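Local coordinates for protein ATP-dependent DNA helicase (Mycobacterium smegmatis, PDB 5V9X) that unwinds RNA:DNA hybrids in the 3'-to-5' direction, using ATP hydrolysis to move along a single DNA strand, at residues D573-Y578 and F617-S622; A774-R779 and E826-C831. All coordinates share one frame; numbering follows the deposited sequence.

Contact 1: residues D573-Y578 and F617-S622; sequences DEEMVY and FWRGDS. With nucleotides of chain B.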
loop_
_atom_site.group_PDB
_atom_site.type_symbol
_atom_site.label_atom_id
_atom_site.label_comp_id
_atom_site.label_asym_id
_atom_site.label_seq_id
_atom_site.Cartn_x
_atom_site.Cartn_y
_atom_site.Cartn_z
ATOM N N ASP A 573 -18.096 -3.249 9.533
ATOM C CA ASP A 573 -17.272 -2.170 9.008
ATOM C C ASP A 573 -17.817 -0.816 9.447
ATOM O O ASP A 573 -19.029 -0.621 9.569
ATOM C CB ASP A 573 -17.214 -2.248 7.480
ATOM C CG ASP A 573 -16.061 -1.453 6.891
ATOM O OD1 ASP A 573 -15.941 -0.247 7.192
ATOM O OD2 ASP A 573 -15.268 -2.039 6.122
ATOM N N GLU A 574 -16.898 0.128 9.681
ATOM C CA GLU A 574 -17.286 1.472 10.103
ATOM C C GLU A 574 -18.236 2.127 9.106
ATOM O O GLU A 574 -19.141 2.868 9.507
ATOM C CB GLU A 574 -16.033 2.331 10.302
ATOM C CG GLU A 574 -16.293 3.811 10.526
ATOM C CD GLU A 574 -15.038 4.565 10.924
ATOM O OE1 GLU A 574 -14.145 3.944 11.538
ATOM O OE2 GLU A 574 -14.939 5.773 10.621
ATOM N N GLU A 575 -18.056 1.860 7.810
ATOM C CA GLU A 575 -18.967 2.398 6.805
ATOM C C GLU A 575 -20.291 1.643 6.791
ATOM O O GLU A 575 -21.358 2.261 6.695
ATOM C CB GLU A 575 -18.312 2.355 5.425
ATOM C CG GLU A 575 -17.068 3.219 5.304
ATOM C CD GLU A 575 -16.442 3.150 3.925
ATOM O OE1 GLU A 575 -17.181 2.916 2.944
ATOM O OE2 GLU A 575 -15.209 3.327 3.825
ATOM N N MET A 576 -20.243 0.311 6.874
ATOM C CA MET A 576 -21.472 -0.473 6.973
ATOM C C MET A 576 -22.289 -0.060 8.192
ATOM O O MET A 576 -23.523 -0.021 8.138
ATOM C CB MET A 576 -21.135 -1.965 7.028
ATOM C CG MET A 576 -22.292 -2.866 7.449
ATOM S SD MET A 576 -23.687 -2.835 6.302
ATOM C CE MET A 576 -24.910 -3.747 7.240
ATOM N N VAL A 577 -21.613 0.268 9.296
ATOM C CA VAL A 577 -22.312 0.684 10.507
ATOM C C VAL A 577 -22.949 2.058 10.328
ATOM O O VAL A 577 -24.034 2.319 10.864
ATOM C CB VAL A 577 -21.345 0.654 11.706
ATOM C CG1 VAL A 577 -21.972 1.304 12.924
ATOM C CG2 VAL A 577 -20.953 -0.777 12.027
ATOM N N TYR A 578 -22.303 2.953 9.571
ATOM C CA TYR A 578 -22.865 4.283 9.350
ATOM C C TYR A 578 -24.223 4.211 8.665
ATOM O O TYR A 578 -25.044 5.125 8.813
ATOM C CB TYR A 578 -21.898 5.132 8.524
ATOM C CG TYR A 578 -22.333 6.572 8.348
ATOM C CD1 TYR A 578 -22.123 7.509 9.351
ATOM C CD2 TYR A 578 -22.946 6.996 7.175
ATOM C CE1 TYR A 578 -22.516 8.824 9.195
ATOM C CE2 TYR A 578 -23.340 8.310 7.009
ATOM C CZ TYR A 578 -23.122 9.219 8.022
ATOM O OH TYR A 578 -23.514 10.528 7.862
ATOM N N PHE A 617 -21.709 -4.632 4.116
ATOM C CA PHE A 617 -20.671 -4.146 3.217
ATOM C C PHE A 617 -19.317 -4.207 3.910
ATOM O O PHE A 617 -19.157 -3.714 5.031
ATOM C CB PHE A 617 -20.975 -2.716 2.770
ATOM C CG PHE A 617 -19.815 -2.028 2.098
ATOM C CD1 PHE A 617 -19.536 -2.250 0.758
ATOM C CD2 PHE A 617 -19.004 -1.153 2.808
ATOM C CE1 PHE A 617 -18.468 -1.617 0.140
ATOM C CE2 PHE A 617 -17.934 -0.519 2.194
ATOM C CZ PHE A 617 -17.668 -0.752 0.859
ATOM N N TRP A 618 -18.343 -4.812 3.241
ATOM C CA TRP A 618 -16.990 -4.941 3.769
ATOM C C TRP A 618 -16.025 -4.265 2.805
ATOM O O TRP A 618 -15.840 -4.732 1.676
ATOM C CB TRP A 618 -16.607 -6.407 3.962
ATOM C CG TRP A 618 -17.422 -7.157 4.973
ATOM C CD1 TRP A 618 -18.424 -8.049 4.720
ATOM C CD2 TRP A 618 -17.287 -7.099 6.398
ATOM N NE1 TRP A 618 -18.925 -8.546 5.900
ATOM C CE2 TRP A 618 -18.244 -7.979 6.944
ATOM C CE3 TRP A 618 -16.457 -6.382 7.267
ATOM C CZ2 TRP A 618 -18.389 -8.164 8.316
ATOM C CZ3 TRP A 618 -16.598 -6.574 8.626
ATOM C CH2 TRP A 618 -17.558 -7.454 9.137
ATOM N N ARG A 619 -15.417 -3.169 3.245
ATOM C CA ARG A 619 -14.261 -2.603 2.560
ATOM C C ARG A 619 -13.020 -3.174 3.231
ATOM O O ARG A 619 -12.713 -2.823 4.377
ATOM C CB ARG A 619 -14.267 -1.078 2.614
ATOM C CG ARG A 619 -13.116 -0.441 1.845
ATOM C CD ARG A 619 -13.049 1.061 2.069
ATOM N NE ARG A 619 -14.308 1.721 1.736
ATOM C CZ ARG A 619 -14.627 2.155 0.520
ATOM N NH1 ARG A 619 -13.778 1.997 -0.487
ATOM N NH2 ARG A 619 -15.795 2.746 0.311
ATOM N N GLY A 620 -12.335 -4.079 2.535
ATOM C CA GLY A 620 -11.127 -4.689 3.054
ATOM C C GLY A 620 -10.170 -3.657 3.604
ATOM O O GLY A 620 -9.878 -3.646 4.806
ATOM N N ASP A 621 -9.699 -2.766 2.729
ATOM C CA ASP A 621 -8.863 -1.644 3.141
ATOM C C ASP A 621 -8.577 -0.710 1.968
ATOM O O ASP A 621 -8.333 -1.169 0.846
ATOM C CB ASP A 621 -7.550 -2.139 3.746
ATOM C CG ASP A 621 -6.624 -1.009 4.110
ATOM O OD1 ASP A 621 -5.833 -0.593 3.239
ATOM O OD2 ASP A 621 -6.710 -0.519 5.255
ATOM N N SER A 622 -8.603 0.594 2.231
ATOM C CA SER A 622 -8.265 1.628 1.261
ATOM C C SER A 622 -9.144 1.600 0.018
ATOM O O SER A 622 -10.376 1.620 0.130
ATOM C CB SER A 622 -6.787 1.525 0.860
ATOM O OG SER A 622 -5.961 1.890 1.955
ATOM P P DG B 6 -11.114 -6.798 7.533
ATOM O OP1 DG B 6 -11.095 -7.059 8.989
ATOM O OP2 DG B 6 -11.581 -5.488 7.023
ATOM O "O5'" DG B 6 -9.653 -7.035 6.958
ATOM C "C5'" DG B 6 -8.642 -6.110 7.216
ATOM C "C4'" DG B 6 -7.369 -6.548 6.539
ATOM O "O4'" DG B 6 -7.572 -6.594 5.110
ATOM C "C3'" DG B 6 -6.176 -5.635 6.784
ATOM O "O3'" DG B 6 -5.156 -6.372 7.420
ATOM C "C2'" DG B 6 -5.760 -5.157 5.383
ATOM C "C1'" DG B 6 -6.394 -6.195 4.465
ATOM N N9 DG B 6 -6.753 -5.691 3.134
ATOM C C8 DG B 6 -7.917 -5.951 2.446
ATOM N N7 DG B 6 -7.973 -5.376 1.277
ATOM C C5 DG B 6 -6.769 -4.689 1.175
ATOM C C6 DG B 6 -6.267 -3.882 0.124
ATOM O O6 DG B 6 -6.806 -3.605 -0.957
ATOM N N1 DG B 6 -5.004 -3.371 0.424
ATOM C C2 DG B 6 -4.315 -3.612 1.590
ATOM N N2 DG B 6 -3.110 -3.034 1.700
ATOM N N3 DG B 6 -4.772 -4.368 2.580
ATOM C C4 DG B 6 -6.002 -4.873 2.308
ATOM P P DC B 7 -4.684 -5.985 8.904
ATOM O OP1 DC B 7 -4.731 -7.203 9.739
ATOM O OP2 DC B 7 -5.423 -4.775 9.322
ATOM O "O5'" DC B 7 -3.162 -5.597 8.692
ATOM C "C5'" DC B 7 -2.387 -6.341 7.769
ATOM C "C4'" DC B 7 -1.327 -5.467 7.141
ATOM O "O4'" DC B 7 -1.930 -4.583 6.184
ATOM C "C3'" DC B 7 -0.602 -4.557 8.123
ATOM O "O3'" DC B 7 0.644 -5.132 8.470
ATOM C "C2'" DC B 7 -0.423 -3.233 7.361
ATOM C "C1'" DC B 7 -1.066 -3.498 6.001
ATOM N N1 DC B 7 -1.847 -2.342 5.493
ATOM C C2 DC B 7 -1.366 -1.608 4.405
ATOM O O2 DC B 7 -0.299 -1.948 3.876
ATOM N N3 DC B 7 -2.085 -0.550 3.956
ATOM C C4 DC B 7 -3.229 -0.220 4.557
ATOM N N4 DC B 7 -3.905 0.832 4.081
ATOM C C5 DC B 7 -3.731 -0.953 5.672
ATOM C C6 DC B 7 -3.016 -1.995 6.103
ATOM P P DT B 5 -13.263 -12.841 10.445
ATOM O OP1 DT B 5 -12.296 -13.909 10.779
ATOM O OP2 DT B 5 -13.802 -11.973 11.515
ATOM O "O5'" DT B 5 -12.617 -11.890 9.334
ATOM C "C5'" DT B 5 -13.224 -10.642 9.034
ATOM C "C4'" DT B 5 -12.660 -10.059 7.752
ATOM O "O4'" DT B 5 -13.192 -10.787 6.615
ATOM C "C3'" DT B 5 -13.009 -8.597 7.511
ATOM O "O3'" DT B 5 -11.966 -7.956 6.818
ATOM C "C2'" DT B 5 -14.260 -8.686 6.654
ATOM C "C1'" DT B 5 -14.010 -9.940 5.831
ATOM N N1 DT B 5 -15.267 -10.665 5.499
ATOM C C2 DT B 5 -15.681 -10.737 4.189
ATOM O O2 DT B 5 -15.060 -10.245 3.263
ATOM N N3 DT B 5 -16.854 -11.418 3.997
ATOM C C4 DT B 5 -17.642 -12.016 4.965
ATOM O O4 DT B 5 -18.683 -12.606 4.692
ATOM C C5 DT B 5 -17.153 -11.897 6.319
ATOM C C7 DT B 5 -17.920 -12.504 7.456
ATOM C C6 DT B 5 -16.006 -11.232 6.518
#

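Contact 2: residues A774-R779 and E826-C831; sequences ALFASR and EAVREC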
loop_
_atom_site.group_PDB
_atom_site.type_symbol
_atom_site.label_atom_id
_atom_site.label_comp_id
_atom_site.label_asym_id
_atom_site.label_seq_id
_atom_site.Cartn_x
_atom_site.Cartn_y
_atom_site.Cartn_z
ATOM N N ALA A 774 -21.471 6.955 3.329
ATOM C CA ALA A 774 -20.722 6.520 4.501
ATOM C C ALA A 774 -19.220 6.690 4.308
ATOM O O ALA A 774 -18.495 6.933 5.279
ATOM C CB ALA A 774 -21.054 5.063 4.822
ATOM N N LEU A 775 -18.737 6.563 3.069
ATOM C CA LEU A 775 -17.313 6.751 2.809
ATOM C C LEU A 775 -16.868 8.160 3.175
ATOM O O LEU A 775 -15.808 8.347 3.786
ATOM C CB LEU A 775 -17.004 6.463 1.339
ATOM C CG LEU A 775 -15.585 6.811 0.893
ATOM C CD1 LEU A 775 -14.571 5.859 1.521
ATOM C CD2 LEU A 775 -15.472 6.807 -0.623
ATOM N N PHE A 776 -17.670 9.164 2.816
ATOM C CA PHE A 776 -17.309 10.544 3.120
ATOM C C PHE A 776 -17.238 10.781 4.621
ATOM O O PHE A 776 -16.354 11.498 5.101
ATOM C CB PHE A 776 -18.308 11.502 2.478
ATOM C CG PHE A 776 -18.095 12.938 2.855
ATOM C CD1 PHE A 776 -17.184 13.718 2.166
ATOM C CD2 PHE A 776 -18.805 13.510 3.902
ATOM C CE1 PHE A 776 -16.985 15.038 2.514
ATOM C CE2 PHE A 776 -18.605 14.829 4.253
ATOM C CZ PHE A 776 -17.697 15.593 3.558
ATOM N N ALA A 777 -18.171 10.200 5.379
ATOM C CA ALA A 777 -18.139 10.349 6.830
ATOM C C ALA A 777 -16.839 9.809 7.411
ATOM O O ALA A 777 -16.234 10.436 8.288
ATOM C CB ALA A 777 -19.343 9.647 7.459
ATOM N N SER A 778 -16.384 8.654 6.920
ATOM C CA SER A 778 -15.139 8.074 7.417
ATOM C C SER A 778 -13.938 8.919 7.014
ATOM O O SER A 778 -13.072 9.222 7.843
ATOM C CB SER A 778 -14.983 6.642 6.905
ATOM O OG SER A 778 -15.966 5.788 7.461
ATOM N N ARG A 779 -13.867 9.310 5.740
ATOM C CA ARG A 779 -12.715 10.069 5.276
ATOM C C ARG A 779 -12.718 11.501 5.797
ATOM O O ARG A 779 -11.654 12.126 5.851
ATOM C CB ARG A 779 -12.654 10.047 3.748
ATOM C CG ARG A 779 -12.511 8.643 3.164
ATOM C CD ARG A 779 -11.289 7.924 3.725
ATOM N NE ARG A 779 -11.256 6.510 3.359
ATOM C CZ ARG A 779 -10.509 6.003 2.383
ATOM N NH1 ARG A 779 -9.720 6.795 1.669
ATOM N NH2 ARG A 779 -10.545 4.701 2.123
ATOM N N GLU A 826 -11.197 18.678 1.370
ATOM C CA GLU A 826 -10.202 17.619 1.236
ATOM C C GLU A 826 -10.842 16.239 1.316
ATOM O O GLU A 826 -10.432 15.319 0.598
ATOM C CB GLU A 826 -9.117 17.778 2.301
ATOM C CG GLU A 826 -8.090 16.656 2.319
ATOM C CD GLU A 826 -7.441 16.415 0.964
ATOM O OE1 GLU A 826 -7.295 17.376 0.178
ATOM O OE2 GLU A 826 -7.073 15.254 0.684
ATOM N N ALA A 827 -11.845 16.072 2.181
ATOM C CA ALA A 827 -12.564 14.804 2.241
ATOM C C ALA A 827 -13.209 14.479 0.898
ATOM O O ALA A 827 -13.123 13.345 0.413
ATOM C CB ALA A 827 -13.614 14.847 3.351
ATOM N N VAL A 828 -13.854 15.472 0.278
ATOM C CA VAL A 828 -14.417 15.273 -1.054
ATOM C C VAL A 828 -13.305 15.034 -2.070
ATOM O O VAL A 828 -13.456 14.235 -3.002
ATOM C CB VAL A 828 -15.300 16.471 -1.449
ATOM C CG1 VAL A 828 -15.896 16.261 -2.824
ATOM C CG2 VAL A 828 -16.411 16.675 -0.439
ATOM N N ARG A 829 -12.171 15.717 -1.902
ATOM C CA ARG A 829 -11.049 15.536 -2.817
ATOM C C ARG A 829 -10.515 14.108 -2.757
ATOM O O ARG A 829 -10.232 13.500 -3.797
ATOM C CB ARG A 829 -9.949 16.549 -2.485
ATOM C CG ARG A 829 -9.013 16.910 -3.630
ATOM C CD ARG A 829 -7.928 15.869 -3.827
ATOM N NE ARG A 829 -7.308 15.461 -2.571
ATOM C CZ ARG A 829 -6.571 14.364 -2.432
ATOM N NH1 ARG A 829 -6.366 13.568 -3.473
ATOM N NH2 ARG A 829 -6.043 14.058 -1.254
ATOM N N GLU A 830 -10.378 13.549 -1.551
ATOM C CA GLU A 830 -9.842 12.196 -1.430
ATOM C C GLU A 830 -10.812 11.160 -1.985
ATOM O O GLU A 830 -10.400 10.241 -2.703
ATOM C CB GLU A 830 -9.508 11.879 0.028
ATOM C CG GLU A 830 -8.967 10.465 0.217
ATOM C CD GLU A 830 -8.611 10.137 1.655
ATOM O OE1 GLU A 830 -8.888 10.964 2.548
ATOM O OE2 GLU A 830 -8.052 9.045 1.890
ATOM N N CYS A 831 -12.102 11.289 -1.664
ATOM C CA CYS A 831 -13.083 10.311 -2.127
ATOM C C CYS A 831 -13.134 10.257 -3.650
ATOM O O CYS A 831 -13.065 9.176 -4.247
ATOM C CB CYS A 831 -14.466 10.642 -1.559
ATOM S SG CYS A 831 -14.623 10.444 0.230
#

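Contact 1: residues D573-Y578 and F617-S622
E575 turns its CG away from its own carbonyl carbon (chi1 -63°) and then runs straight, which carries its carboxylate to R619. R619 starts with CG trans to its backbone N and bends at chi3 (-56°), laying NE and NH2 against that carboxylate. The grip is side-on, with one nitrogen for each oxygen. NH2 of R619 lies 3.0 Å from OE1 of E575, which meets it in the guanidinium plane through its syn lone pair. NE of R619 reaches OE2 of E575 at 2.8 Å, tilted from that plane. The two bonds should limit rotation of the guanidinium.

D573 is the N-cap of the short helix. Its OD1 accepts from N of E575 at 3.0 Å, a capping bond. Its OD2 takes the backbone N of R619 at 3.1 Å, coming from above the carboxylate plane. One carboxylate thus caps the helix and holds the loop. CB of M576 packs against CB of F617, 4.3 Å away.

The loop also meets the DNA. The W618 ring carries C2' of DT5 of chain B over one face, 3.2 Å from CE3 of W618. OG of S622 lies 3.1 Å from N4 of DC7 of chain B.

M554 touches W618. Helix 774-786 packs on the E575-R619 pair through L775, and its R781 forms a salt bridge with E574.

Contact 2: residues A774-R779 and E826-C831
Helix segments 774-779 and 826-831 pack with their axes 9.2 Å apart at closest approach. Their N-to-C directions make an angle of 122°, so the helices cross steeply and run partly against each other. The backbones come nearest at R779 and A827, whose CA atoms are 5.6 Å apart.

F776 meets the second helix with the CD1-CE1 side of its ring. Its CG stands trans to the backbone N (chi1 174°), and this sends the ring out to A827 and V828. CE1 of F776 lies 3.5 Å from CB of A827. The same CE1 is 3.4 Å from CG2 of V828. Both methyl groups approach the ring obliquely. The small A827 suits the place where the backbones are nearest.

C831 fills the middle of the interface. Its SG sits 3.8 Å from CG of L775 and also touches CD2 of that residue. CG of R779 is also 4.0 Å from SG of C831. The sulfur therefore packs against both the leucine branch and the aliphatic part of the arginine.

R779 and E830 close the polar end. The R779 chain bends at chi2 (-56°), whereas E830 is extended, and the two side chains cross at about a right angle. NH1 of R779 meets OE2 of E830 at 2.8 Å, at the edge of the guanidinium. The hydrogen bond is weak because its angle is poor, but the pair is a salt bridge.

The other oxygen of E830 pairs with K200, so this carboxylate faces two positive groups. That would probably favour its charged form. The contact thus combines an apolar centre with a buried ion pair, and K200 links the helix pair to the DEAD/DEAH box helicase region.

Overall arrangement
From the N terminus, the chain passes the first parallel sheet and six strands of the second before contact 1; the seventh, 657-659, comes after it. Contact 1 then joins helix 574-578 to the loop ahead of helix 627-640, closing a span of 38 residues. Contact 2 follows and closes a span of 46 residues between helices 774-786 and 822-835. The two are in series and neither nests nor crosses. Their centres are 13 Å apart, and they touch through E574 with S778 and Y578 with A774. Helix 774-786 lies between helix 574-578 and helix 822-835. Through this helix the DEAD/H associated region packs on helix 574-578, in the winged helix range, and on the DNA-contacting loop 617-622.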